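Side-chain contacts in putative dienelactone hydrolase (Klebsiella pneumoniae subsp. pneumoniae MGH 78578, PDB 3F67), which probably hydrolyses carboxylic ester bonds, as a member of the dienelactone hydrolase family with an alpha/beta-hydrolase fold: residues 22-25 with 31-34; 33-38 with 53-58; 38-41 with 46-49; 61-66 with 104-109; 99-104 with 134-139. One frame throughout, in Å; residues are numbered along the deposited sequence. Where two conformers were deposited one is given.

Contact 1. Residues 22-25 with 31-34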
# COMPACT_ATOMS: atom_id res chain seq x y z
N HIS A 22 -6.18 -10.63 -7.98
CA HIS A 22 -5.84 -11.39 -6.77
C HIS A 22 -4.99 -12.60 -7.09
O HIS A 22 -5.10 -13.18 -8.18
CB HIS A 22 -7.11 -11.80 -5.96
CG HIS A 22 -8.05 -12.69 -6.71
ND1 HIS A 22 -8.08 -14.06 -6.56
CD2 HIS A 22 -8.99 -12.39 -7.65
CE1 HIS A 22 -8.98 -14.57 -7.39
NE2 HIS A 22 -9.56 -13.58 -8.05
N ALA A 23 -4.13 -12.97 -6.14
CA ALA A 23 -3.26 -14.15 -6.31
C ALA A 23 -3.20 -14.84 -4.96
O ALA A 23 -3.22 -14.17 -3.91
CB ALA A 23 -1.80 -13.70 -6.73
N ARG A 24 -3.05 -16.17 -4.99
CA ARG A 24 -2.95 -16.91 -3.72
C ARG A 24 -2.25 -18.23 -3.96
O ARG A 24 -2.15 -18.67 -5.12
CB ARG A 24 -4.36 -17.23 -3.20
CG ARG A 24 -5.11 -18.21 -4.11
CD ARG A 24 -6.56 -18.35 -3.64
NE ARG A 24 -7.36 -17.18 -4.04
CZ ARG A 24 -8.58 -16.91 -3.55
NH1 ARG A 24 -9.12 -17.74 -2.64
NH2 ARG A 24 -9.25 -15.84 -3.96
N PRO A 25 -1.76 -18.87 -2.89
CA PRO A 25 -1.23 -20.24 -3.06
C PRO A 25 -2.29 -21.21 -3.56
O PRO A 25 -3.46 -21.14 -3.15
CB PRO A 25 -0.79 -20.65 -1.65
CG PRO A 25 -1.25 -19.59 -0.72
CD PRO A 25 -1.69 -18.39 -1.49
N PRO A 31 -8.35 -20.75 5.69
CA PRO A 31 -8.33 -19.31 5.43
C PRO A 31 -6.91 -18.76 5.45
O PRO A 31 -6.11 -19.13 6.34
CB PRO A 31 -9.14 -18.74 6.59
CG PRO A 31 -10.07 -19.87 6.97
CD PRO A 31 -9.17 -21.08 6.88
N LEU A 32 -6.61 -17.85 4.52
CA LEU A 32 -5.24 -17.35 4.31
C LEU A 32 -5.05 -16.00 4.95
O LEU A 32 -6.00 -15.21 5.00
CB LEU A 32 -4.97 -17.21 2.80
CG LEU A 32 -4.93 -18.57 2.05
CD1 LEU A 32 -5.10 -18.25 0.56
CD2 LEU A 32 -3.59 -19.20 2.35
N PRO A 33 -3.82 -15.69 5.39
CA PRO A 33 -3.54 -14.27 5.71
C PRO A 33 -3.70 -13.43 4.43
O PRO A 33 -3.35 -13.90 3.30
CB PRO A 33 -2.05 -14.29 6.17
CG PRO A 33 -1.47 -15.55 5.48
CD PRO A 33 -2.58 -16.54 5.29
N ILE A 34 -4.22 -12.21 4.59
CA ILE A 34 -4.56 -11.36 3.44
C ILE A 34 -3.57 -10.22 3.38
O ILE A 34 -3.35 -9.56 4.40
CB ILE A 34 -5.96 -10.73 3.67
CG1 ILE A 34 -7.03 -11.84 3.85
CG2 ILE A 34 -6.31 -9.70 2.56
CD1 ILE A 34 -8.23 -11.36 4.64
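L32 makes the contact from the second segment, reaching P25 and R24 with its two methyl branches. Its CG lies beside the backbone N and anti to the carbonyl carbon (chi1 -67°), and this directs the fork at the other strand. The L32 CD2 methyl meets the outer carbon of the proline ring, with L32 CD2 and P25 CG 3.9 Å apart. The other methyl sits at the junction of the two residues: L32 CD1 is 4.0 Å from P25 CD and 4.0 Å from R24 CB. Only the base of R24 takes part. The rest of the arginine runs on, bent at chi3, to a guanidinium whose NH1 donates to the backbone O of H110. H22 ND1 lies at the guanidinium edge, in its plane. No hydrogen bond joins the two segments, so this is apolar packing near the surface.

Further along, P33 and I34 turn to other partners. P33 pairs through its backbone with L61, and its ring touches R116. I34 pairs with R116 and L118 of the strand on the far side.

The R24 and L32 CA atoms are 8.4 Å apart, too far for direct strand pairing. Strand 61-65 runs between the two strands and pairs with both. L61 touches R24 and L32 alike. The side chains thus meet across the start of an intervening strand. This reflects the 1-2-4-3-5-6-7-8 strand order of the mixed sheet, which is characteristic of the alpha/beta-hydrolase fold.

Contact 2. Residues 33-38 with 53-58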
# COMPACT_ATOMS: atom_id res chain seq x y z
N PRO A 33 -3.82 -15.69 5.39
CA PRO A 33 -3.54 -14.27 5.71
C PRO A 33 -3.70 -13.43 4.43
O PRO A 33 -3.35 -13.90 3.30
CB PRO A 33 -2.05 -14.29 6.17
CG PRO A 33 -1.47 -15.55 5.48
CD PRO A 33 -2.58 -16.54 5.29
N ILE A 34 -4.22 -12.21 4.59
CA ILE A 34 -4.56 -11.36 3.44
C ILE A 34 -3.57 -10.22 3.38
O ILE A 34 -3.35 -9.56 4.40
CB ILE A 34 -5.96 -10.73 3.67
CG1 ILE A 34 -7.03 -11.84 3.85
CG2 ILE A 34 -6.31 -9.70 2.56
CD1 ILE A 34 -8.23 -11.36 4.64
N VAL A 35 -3.01 -9.95 2.19
CA VAL A 35 -2.27 -8.69 2.02
C VAL A 35 -3.00 -7.86 0.97
O VAL A 35 -3.02 -8.22 -0.23
CB VAL A 35 -0.78 -8.90 1.61
CG1 VAL A 35 -0.07 -7.52 1.44
CG2 VAL A 35 -0.05 -9.77 2.64
N ILE A 36 -3.57 -6.74 1.40
CA ILE A 36 -4.11 -5.77 0.41
C ILE A 36 -2.88 -5.03 -0.15
O ILE A 36 -2.02 -4.61 0.62
CB ILE A 36 -5.02 -4.83 1.09
CG1 ILE A 36 -6.27 -5.59 1.64
CG2 ILE A 36 -5.47 -3.70 0.11
CD1 ILE A 36 -7.22 -4.64 2.38
N VAL A 37 -2.80 -4.90 -1.48
CA VAL A 37 -1.63 -4.29 -2.11
C VAL A 37 -2.11 -2.98 -2.73
O VAL A 37 -3.02 -2.99 -3.60
CB VAL A 37 -1.08 -5.20 -3.23
CG1 VAL A 37 0.08 -4.49 -3.95
CG2 VAL A 37 -0.55 -6.53 -2.63
N VAL A 38 -1.54 -1.85 -2.29
CA VAL A 38 -2.03 -0.55 -2.79
C VAL A 38 -1.11 0.01 -3.86
O VAL A 38 0.10 0.22 -3.62
CB VAL A 38 -2.17 0.51 -1.69
CG1 VAL A 38 -3.01 1.75 -2.21
CG2 VAL A 38 -2.82 -0.05 -0.43
N ARG A 53 1.53 -11.66 -7.19
CA ARG A 53 1.97 -13.04 -7.41
C ARG A 53 3.17 -13.42 -6.50
O ARG A 53 3.21 -14.54 -5.96
CB ARG A 53 2.33 -13.27 -8.87
CG ARG A 53 1.10 -13.23 -9.76
CD ARG A 53 1.43 -13.64 -11.18
NE ARG A 53 2.39 -12.78 -11.89
CZ ARG A 53 2.08 -11.76 -12.67
NH1 ARG A 53 0.81 -11.37 -12.82
NH2 ARG A 53 3.08 -11.11 -13.32
N ARG A 54 4.11 -12.47 -6.32
CA ARG A 54 5.26 -12.71 -5.44
C ARG A 54 4.82 -12.91 -3.99
O ARG A 54 5.36 -13.80 -3.28
CB ARG A 54 6.29 -11.57 -5.58
CG ARG A 54 6.99 -11.63 -6.95
CD ARG A 54 7.95 -10.49 -7.13
NE ARG A 54 8.89 -10.38 -6.01
CZ ARG A 54 9.56 -9.28 -5.71
NH1 ARG A 54 9.46 -8.21 -6.49
NH2 ARG A 54 10.41 -9.27 -4.66
N LEU A 55 3.82 -12.15 -3.56
CA LEU A 55 3.26 -12.34 -2.20
C LEU A 55 2.54 -13.68 -2.07
O LEU A 55 2.63 -14.35 -1.01
CB LEU A 55 2.30 -11.19 -1.86
CG LEU A 55 3.01 -9.86 -1.51
CD1 LEU A 55 2.03 -8.66 -1.54
CD2 LEU A 55 3.69 -9.96 -0.13
N ALA A 56 1.83 -14.09 -3.11
CA ALA A 56 1.13 -15.39 -3.10
C ALA A 56 2.14 -16.56 -2.99
O ALA A 56 1.87 -17.54 -2.32
CB ALA A 56 0.26 -15.55 -4.33
N GLN A 57 3.32 -16.40 -3.58
CA GLN A 57 4.38 -17.43 -3.48
C GLN A 57 4.86 -17.56 -2.04
O GLN A 57 5.45 -18.56 -1.68
CB GLN A 57 5.54 -17.09 -4.38
CG GLN A 57 5.18 -17.13 -5.82
CD GLN A 57 6.35 -16.73 -6.72
OE1 GLN A 57 6.97 -15.69 -6.51
NE2 GLN A 57 6.63 -17.53 -7.72
N GLU A 58 4.63 -16.53 -1.23
CA GLU A 58 5.00 -16.58 0.21
C GLU A 58 3.90 -17.08 1.11
O GLU A 58 4.12 -17.20 2.34
CB GLU A 58 5.44 -15.19 0.70
CG GLU A 58 6.60 -14.58 -0.11
CD GLU A 58 7.94 -15.29 0.11
OE1 GLU A 58 8.06 -16.14 1.02
OE2 GLU A 58 8.89 -14.99 -0.65
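L55 carries this contact with a single methyl, which meets V35 and V37 together. L55 CD1 is 3.5 Å from V37 CG2 and 3.8 Å from V35 CG1. The two approaches differ. L55 and V37 point at each other, tip to tip. L55 and V35 cross at about a right angle, so the leucine passes over the side of that valine. Both valines have nearly the same first torsion (chi1 180° for V35 and 176° for V37), yet they offer different branches. V35 uses CG1, anti to its backbone N. V37 uses CG2, which sits beside its own backbone N.

All three residues are buried, and no polar group spans the gap. I36, between the valines, turns its side chain to the other side of the sheet.

The next shell positions L55. W231 and M234 of helix 224-238 touch it, and A62 of the adjoining strand packs on it as well. Y60 and T120 touch V35. Backbone bonds around L55 hold the helix: Q57 N to R53 O at 3.0 Å and E58 N to L55 O at 3.0 Å. Farther from L55, R53 forms a salt bridge with E46 and a hydrogen bond with the Y21 hydroxyl; R54 makes a cation-pi contact with W231.

The contact lies inside the beta-alpha-beta unit of strand 32-38, helix 46-57 and strand 61-65. Helix 46-57 packs on one face of the sheet, with helix 224-238 beside it.

Contact 3. Residues 38-41 with 46-49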
# COMPACT_ATOMS: atom_id res chain seq x y z
N VAL A 38 -1.54 -1.85 -2.29
CA VAL A 38 -2.03 -0.55 -2.79
C VAL A 38 -1.11 0.01 -3.86
O VAL A 38 0.10 0.22 -3.62
CB VAL A 38 -2.17 0.51 -1.69
CG1 VAL A 38 -3.01 1.75 -2.21
CG2 VAL A 38 -2.82 -0.05 -0.43
N GLN A 39 -1.70 0.24 -5.04
CA GLN A 39 -1.01 0.75 -6.25
C GLN A 39 -0.24 2.07 -6.05
O GLN A 39 -0.49 2.82 -5.08
CB GLN A 39 -2.14 1.03 -7.25
CG GLN A 39 -3.13 2.04 -6.68
CD GLN A 39 -4.17 2.46 -7.72
OE1 GLN A 39 -5.13 1.73 -7.95
NE2 GLN A 39 -3.94 3.60 -8.39
N GLU A 40 0.69 2.35 -6.98
CA GLU A 40 1.19 3.71 -7.20
C GLU A 40 0.12 4.48 -8.01
O GLU A 40 -1.02 3.99 -8.18
CB GLU A 40 2.50 3.64 -7.97
CG GLU A 40 3.52 2.63 -7.32
CD GLU A 40 4.85 2.59 -8.09
OE1 GLU A 40 4.91 1.99 -9.18
OE2 GLU A 40 5.87 3.11 -7.57
N ILE A 41 0.47 5.67 -8.52
CA ILE A 41 -0.49 6.44 -9.33
C ILE A 41 -0.82 5.78 -10.70
O ILE A 41 -1.70 6.25 -11.42
CB ILE A 41 -0.02 7.88 -9.57
CG1 ILE A 41 1.33 7.91 -10.29
CG2 ILE A 41 0.03 8.61 -8.22
CD1 ILE A 41 1.80 9.29 -10.68
N GLU A 46 0.97 -3.98 -14.65
CA GLU A 46 1.61 -5.30 -14.63
C GLU A 46 2.55 -5.51 -13.44
O GLU A 46 2.66 -6.61 -12.88
CB GLU A 46 2.41 -5.48 -15.93
CG GLU A 46 3.21 -6.76 -15.96
CD GLU A 46 2.34 -8.04 -15.83
OE1 GLU A 46 1.11 -8.01 -16.12
OE2 GLU A 46 2.90 -9.08 -15.44
N HIS A 47 3.29 -4.45 -13.08
CA HIS A 47 4.25 -4.55 -11.95
C HIS A 47 3.46 -4.88 -10.65
O HIS A 47 3.91 -5.70 -9.86
CB HIS A 47 5.00 -3.23 -11.79
CG HIS A 47 5.84 -3.17 -10.54
ND1 HIS A 47 6.84 -4.09 -10.27
CD2 HIS A 47 5.83 -2.31 -9.49
CE1 HIS A 47 7.40 -3.80 -9.12
NE2 HIS A 47 6.81 -2.72 -8.62
N ILE A 48 2.32 -4.23 -10.45
CA ILE A 48 1.54 -4.48 -9.21
C ILE A 48 1.01 -5.94 -9.21
O ILE A 48 1.01 -6.62 -8.16
CB ILE A 48 0.39 -3.44 -9.04
CG1 ILE A 48 0.97 -2.00 -8.99
CG2 ILE A 48 -0.47 -3.78 -7.80
CD1 ILE A 48 1.95 -1.75 -7.79
N ARG A 49 0.57 -6.40 -10.38
CA ARG A 49 0.13 -7.80 -10.53
C ARG A 49 1.27 -8.79 -10.22
O ARG A 49 1.06 -9.80 -9.53
CB ARG A 49 -0.48 -8.02 -11.92
CG ARG A 49 -1.65 -7.06 -12.22
CD ARG A 49 -1.98 -7.05 -13.73
NE ARG A 49 -2.49 -8.32 -14.24
CZ ARG A 49 -3.76 -8.53 -14.63
NH1 ARG A 49 -4.13 -9.71 -15.11
NH2 ARG A 49 -4.66 -7.55 -14.56
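The Q39 amide and the E40 carbonyl form a bond at the loop side of this contact, with Q39 NE2 3.0 Å from E40 O. The donor lies nearly along the C=O axis (164°), but the bond is bent at the hydrogen (139°). Q39 OE1 accepts from the backbone N of L67, so the amide is held at both ends.

I48 of the helix packs on the backbone here. Its CD1 methyl is 4.2 Å from Q39 CA and 4.4 Å from E40 N. With CG1 beside the backbone N (chi1 -59°) and a further bend at chi2, the methyl is directed at the loop.

E40 reaches H47 loosely: E40 OE1 is 4.4 Å from H47 CD2 and meets the ring obliquely. The stronger partner of that oxygen is R219, in a salt bridge. The ring of H47 also meets that of Y218. E40 touches residues of a probable nucleophile elbow and Cys-His-Asp triad, so this loop probably borders the active site. In alpha/beta-hydrolases the loop after this strand commonly contributes to the oxyanion hole.

The loop links strand 32-38 to helix 46-57. I48 also packs on A64 of strand 61-65. Q39 and I41 also touch W124 of helix 124-133, and I41 inserts among I80, L83, F84 and V88 of helix 80-88.

Contact 4. Residues 61-66 with 104-109. With ACY (acetic acid), chain E.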
# COMPACT_ATOMS: atom_id res chain seq x y z
N LEU A 61 -2.90 -14.42 0.47
CA LEU A 61 -3.95 -13.99 -0.50
C LEU A 61 -3.70 -12.50 -0.71
O LEU A 61 -4.00 -11.67 0.18
CB LEU A 61 -5.37 -14.24 0.07
CG LEU A 61 -6.54 -13.53 -0.66
CD1 LEU A 61 -6.53 -13.90 -2.15
CD2 LEU A 61 -7.88 -13.97 0.02
N ALA A 62 -3.13 -12.16 -1.86
CA ALA A 62 -2.76 -10.77 -2.12
C ALA A 62 -3.75 -10.18 -3.10
O ALA A 62 -4.06 -10.80 -4.14
CB ALA A 62 -1.34 -10.72 -2.76
N ILE A 63 -4.25 -9.01 -2.78
CA ILE A 63 -5.38 -8.41 -3.59
C ILE A 63 -5.05 -6.97 -3.90
O ILE A 63 -4.77 -6.20 -2.97
CB ILE A 63 -6.73 -8.45 -2.80
CG1 ILE A 63 -7.09 -9.90 -2.44
CG2 ILE A 63 -7.86 -7.85 -3.68
CD1 ILE A 63 -8.08 -9.97 -1.23
N ALA A 64 -5.03 -6.59 -5.19
CA ALA A 64 -4.75 -5.21 -5.58
C ALA A 64 -6.02 -4.63 -6.25
O ALA A 64 -6.31 -4.97 -7.40
CB ALA A 64 -3.61 -5.16 -6.60
N PRO A 65 -6.71 -3.72 -5.55
CA PRO A 65 -7.90 -3.06 -6.15
C PRO A 65 -7.54 -1.88 -7.07
O PRO A 65 -6.56 -1.16 -6.83
CB PRO A 65 -8.65 -2.54 -4.90
CG PRO A 65 -7.55 -2.23 -3.90
CD PRO A 65 -6.53 -3.37 -4.12
N GLU A 66 -8.37 -1.70 -8.09
CA GLU A 66 -8.29 -0.60 -9.02
C GLU A 66 -8.95 0.61 -8.35
O GLU A 66 -10.12 0.94 -8.65
CB GLU A 66 -9.05 -0.99 -10.28
CG GLU A 66 -8.61 -0.22 -11.53
CD GLU A 66 -7.16 -0.49 -11.88
OE1 GLU A 66 -6.28 0.17 -11.27
OE2 GLU A 66 -6.90 -1.34 -12.76
N ALA A 104 -11.30 -5.88 2.21
CA ALA A 104 -11.10 -6.74 3.38
C ALA A 104 -12.37 -7.59 3.58
O ALA A 104 -12.30 -8.80 3.90
CB ALA A 104 -10.80 -5.87 4.65
N SER A 105 -13.54 -6.97 3.39
CA SER A 105 -14.82 -7.67 3.56
C SER A 105 -14.97 -8.79 2.55
O SER A 105 -15.38 -9.92 2.88
CB SER A 105 -16.00 -6.69 3.46
OG SER A 105 -16.04 -5.87 4.61
N TRP A 106 -14.63 -8.49 1.30
CA TRP A 106 -14.72 -9.48 0.21
C TRP A 106 -13.72 -10.60 0.52
O TRP A 106 -14.05 -11.76 0.37
CB TRP A 106 -14.41 -8.83 -1.14
CG TRP A 106 -14.32 -9.81 -2.33
CD1 TRP A 106 -15.34 -10.19 -3.17
CD2 TRP A 106 -13.15 -10.50 -2.78
NE1 TRP A 106 -14.86 -11.09 -4.13
CE2 TRP A 106 -13.53 -11.29 -3.90
CE3 TRP A 106 -11.80 -10.53 -2.35
CZ2 TRP A 106 -12.63 -12.08 -4.59
CZ3 TRP A 106 -10.91 -11.35 -3.03
CH2 TRP A 106 -11.33 -12.10 -4.16
N ALA A 107 -12.53 -10.24 0.96
CA ALA A 107 -11.46 -11.24 1.17
C ALA A 107 -11.88 -12.30 2.18
O ALA A 107 -11.61 -13.49 1.99
CB ALA A 107 -10.15 -10.53 1.60
N ALA A 108 -12.57 -11.89 3.24
CA ALA A 108 -12.98 -12.84 4.28
C ALA A 108 -14.01 -13.89 3.81
O ALA A 108 -14.16 -14.91 4.45
CB ALA A 108 -13.54 -12.07 5.51
N ARG A 109 -14.71 -13.62 2.68
CA ARG A 109 -15.67 -14.57 2.10
C ARG A 109 -15.10 -15.28 0.87
O ARG A 109 -15.79 -16.07 0.25
CB ARG A 109 -16.98 -13.86 1.72
CG ARG A 109 -17.95 -13.72 2.94
CD ARG A 109 -19.35 -13.21 2.59
NE ARG A 109 -19.21 -11.82 2.16
CZ ARG A 109 -19.30 -10.78 2.99
NH1 ARG A 109 -19.15 -9.55 2.53
NH2 ARG A 109 -19.57 -10.97 4.28
C ACY E . -19.06 -7.41 5.64
O ACY E . -19.81 -7.13 4.65
OXT ACY E . -18.71 -8.56 5.92
CH3 ACY E . -18.54 -6.32 6.53
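I63 and W106 cross obliquely, with the isoleucine tip at the rim of the indole. I63 CD1 lies in the ring plane, 3.6 Å from W106 CZ3. The same methyl is 3.6 Å from A107 CB, so it touches the tryptophan edge and the small alanine together. W106 has CG anti to its backbone N (chi1 173°), which turns the six-membered ring toward the strand. L61 packs more loosely, with L61 CD2 4.4 Å from A107 CB. All four residues are buried, and the contact is apolar.

Farther along the chain, R109 meets a bound acetic acid, probably from the crystallisation liquor. R109 NH2 donates to its OXT at 3.0 Å, and R109 NH1 to its O at 3.3 Å with a nearly straight bond (168°). Its two oxygens thus lie at the guanidinium edge in a two-pronged pair.

The axes of strand 61-65 and helix 104-108 approach to 10.4 Å and run roughly antiparallel (143°). W106 stacks on H110 and also touches T9, I11 and P12 of strand 4-13. Helix 93-108 packs on one face of the sheet. Helix 46-57 is on the other, where C52 touches A62 and A64.

Contact 5. Residues 99-104 with 134-139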
# COMPACT_ATOMS: atom_id res chain seq x y z
N ASP A 99 -13.05 1.93 0.33
CA ASP A 99 -12.86 0.86 -0.67
C ASP A 99 -11.93 -0.22 -0.10
O ASP A 99 -12.13 -1.41 -0.40
CB ASP A 99 -12.26 1.42 -1.98
CG ASP A 99 -13.29 2.17 -2.82
OD1 ASP A 99 -14.52 1.92 -2.64
OD2 ASP A 99 -12.89 3.01 -3.64
N LEU A 100 -10.87 0.16 0.62
CA LEU A 100 -10.00 -0.87 1.19
C LEU A 100 -10.78 -1.72 2.20
O LEU A 100 -10.55 -2.96 2.27
CB LEU A 100 -8.79 -0.26 1.85
CG LEU A 100 -7.90 0.49 0.86
CD1 LEU A 100 -6.75 1.21 1.59
CD2 LEU A 100 -7.33 -0.47 -0.25
N ASP A 101 -11.66 -1.08 2.98
CA ASP A 101 -12.54 -1.87 3.89
C ASP A 101 -13.37 -2.88 3.08
O ASP A 101 -13.58 -4.02 3.55
CB ASP A 101 -13.54 -0.99 4.64
CG ASP A 101 -12.88 -0.06 5.66
OD1 ASP A 101 -11.75 -0.34 6.16
OD2 ASP A 101 -13.55 0.95 5.97
N HIS A 102 -13.84 -2.48 1.89
CA HIS A 102 -14.64 -3.43 1.10
C HIS A 102 -13.81 -4.58 0.55
O HIS A 102 -14.30 -5.71 0.36
CB HIS A 102 -15.44 -2.72 -0.01
CG HIS A 102 -16.64 -2.00 0.53
ND1 HIS A 102 -16.55 -0.78 1.16
CD2 HIS A 102 -17.95 -2.36 0.59
CE1 HIS A 102 -17.75 -0.40 1.56
NE2 HIS A 102 -18.62 -1.33 1.21
N VAL A 103 -12.54 -4.30 0.26
CA VAL A 103 -11.65 -5.37 -0.19
C VAL A 103 -11.50 -6.38 0.99
O VAL A 103 -11.56 -7.60 0.78
CB VAL A 103 -10.25 -4.79 -0.54
CG1 VAL A 103 -9.25 -6.00 -0.74
CG2 VAL A 103 -10.34 -3.93 -1.80
N ALA A 104 -11.30 -5.88 2.21
CA ALA A 104 -11.10 -6.74 3.38
C ALA A 104 -12.37 -7.59 3.58
O ALA A 104 -12.30 -8.80 3.90
CB ALA A 104 -10.80 -5.87 4.65
N ALA A 134 -4.39 3.86 10.50
CA ALA A 134 -5.12 4.64 11.50
C ALA A 134 -6.64 4.57 11.29
O ALA A 134 -7.42 5.23 12.00
CB ALA A 134 -4.68 6.10 11.46
N HIS A 135 -7.07 3.82 10.29
CA HIS A 135 -8.50 3.77 9.96
C HIS A 135 -9.19 2.48 10.41
O HIS A 135 -10.29 2.51 10.97
CB HIS A 135 -8.66 3.97 8.45
CG HIS A 135 -10.05 3.73 7.93
ND1 HIS A 135 -11.04 4.69 7.97
CD2 HIS A 135 -10.61 2.63 7.36
CE1 HIS A 135 -12.15 4.20 7.44
NE2 HIS A 135 -11.91 2.96 7.05
N ASN A 136 -8.56 1.34 10.13
CA ASN A 136 -9.19 0.02 10.35
C ASN A 136 -8.61 -0.62 11.61
O ASN A 136 -7.48 -1.08 11.59
CB ASN A 136 -9.02 -0.93 9.12
CG ASN A 136 -9.74 -2.26 9.31
OD1 ASN A 136 -10.19 -2.55 10.42
ND2 ASN A 136 -9.91 -3.06 8.22
N PRO A 137 -9.40 -0.68 12.69
CA PRO A 137 -8.84 -1.20 13.95
C PRO A 137 -8.51 -2.71 13.89
O PRO A 137 -7.79 -3.21 14.75
CB PRO A 137 -9.94 -0.94 14.98
CG PRO A 137 -11.16 -0.80 14.23
CD PRO A 137 -10.81 -0.29 12.84
N GLN A 138 -9.07 -3.39 12.89
CA GLN A 138 -8.89 -4.84 12.68
C GLN A 138 -7.53 -5.13 12.02
O GLN A 138 -7.03 -6.24 12.09
CB GLN A 138 -10.01 -5.45 11.80
CG GLN A 138 -11.39 -5.81 12.45
CD GLN A 138 -12.40 -6.46 11.45
OE1 GLN A 138 -12.32 -7.66 11.13
NE2 GLN A 138 -13.35 -5.67 10.97
N LEU A 139 -6.92 -4.12 11.39
CA LEU A 139 -5.68 -4.33 10.63
C LEU A 139 -4.58 -4.85 11.57
O LEU A 139 -4.42 -4.33 12.66
CB LEU A 139 -5.26 -3.02 9.94
CG LEU A 139 -3.97 -3.17 9.11
CD1 LEU A 139 -4.24 -3.93 7.81
CD2 LEU A 139 -3.45 -1.71 8.83
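D101 and H135 are brought together by their first torsions. D101 has CG beside its backbone N (chi1 -68°), which carries the carboxylate off the helix. H135 has CG anti to its backbone N (chi1 171°), which extends the ring to meet it. The two groups come from opposite directions. H135 NE2 donates to D101 OD2 at 2.8 Å, and the bond is nearly straight. The oxygen lies in the imidazole plane and is met on its syn side, somewhat out of the carboxylate plane. Carboxylate and ring planes are 16° apart, and the carboxylate lies at the ring edge.

The other carboxylate oxygen has a partner on helix 124-133: D101 OD1 is hydrogen-bonded to the Y132 hydroxyl. Y132 OH also bonds N136 ND2, and so it bridges the aspartate and the asparagine. D101 OD1 and N136 ND2 are themselves 3.9 Å apart.

This His-carboxylate bond ties helix 93-108 to the loop that leads from helix 124-133 into strand 141-145. Both helices belong to the same layer of the alpha-beta-alpha sandwich.

N136 shapes the loop with its side chain. N136 OD1 accepts from Q138 N at 2.8 Å, an Asx turn, although the donor sits well above the carbonyl plane. The backbone closes a type I beta turn from N136 to L139, with L139 N 3.1 Å from N136 O. A104 and N136 both touch L117 of strand 116-122, and L100 touches Y132.

Contacts 2, 3 and 4 are buried, contact 5 is partly buried and contact 1 lies at the surface. Contacts 1 and 2 share strand 32-38, contacts 2 and 3 share helix 46-57, and contacts 4 and 5 share helix 93-108. Strand 61-65 lies among them: it separates the strands of contact 1 and is one partner in contact 4. Between their segments, contacts 2 and 4 pack helices on opposite faces of the sheet by apolar contact alone. Contact 1 is apolar too, but joins strand to strand. Contact 5 has a direct hydrogen bond between its segments. Contact 3, probably nearest the active site, combines loose packing with polar bonds inside its loop.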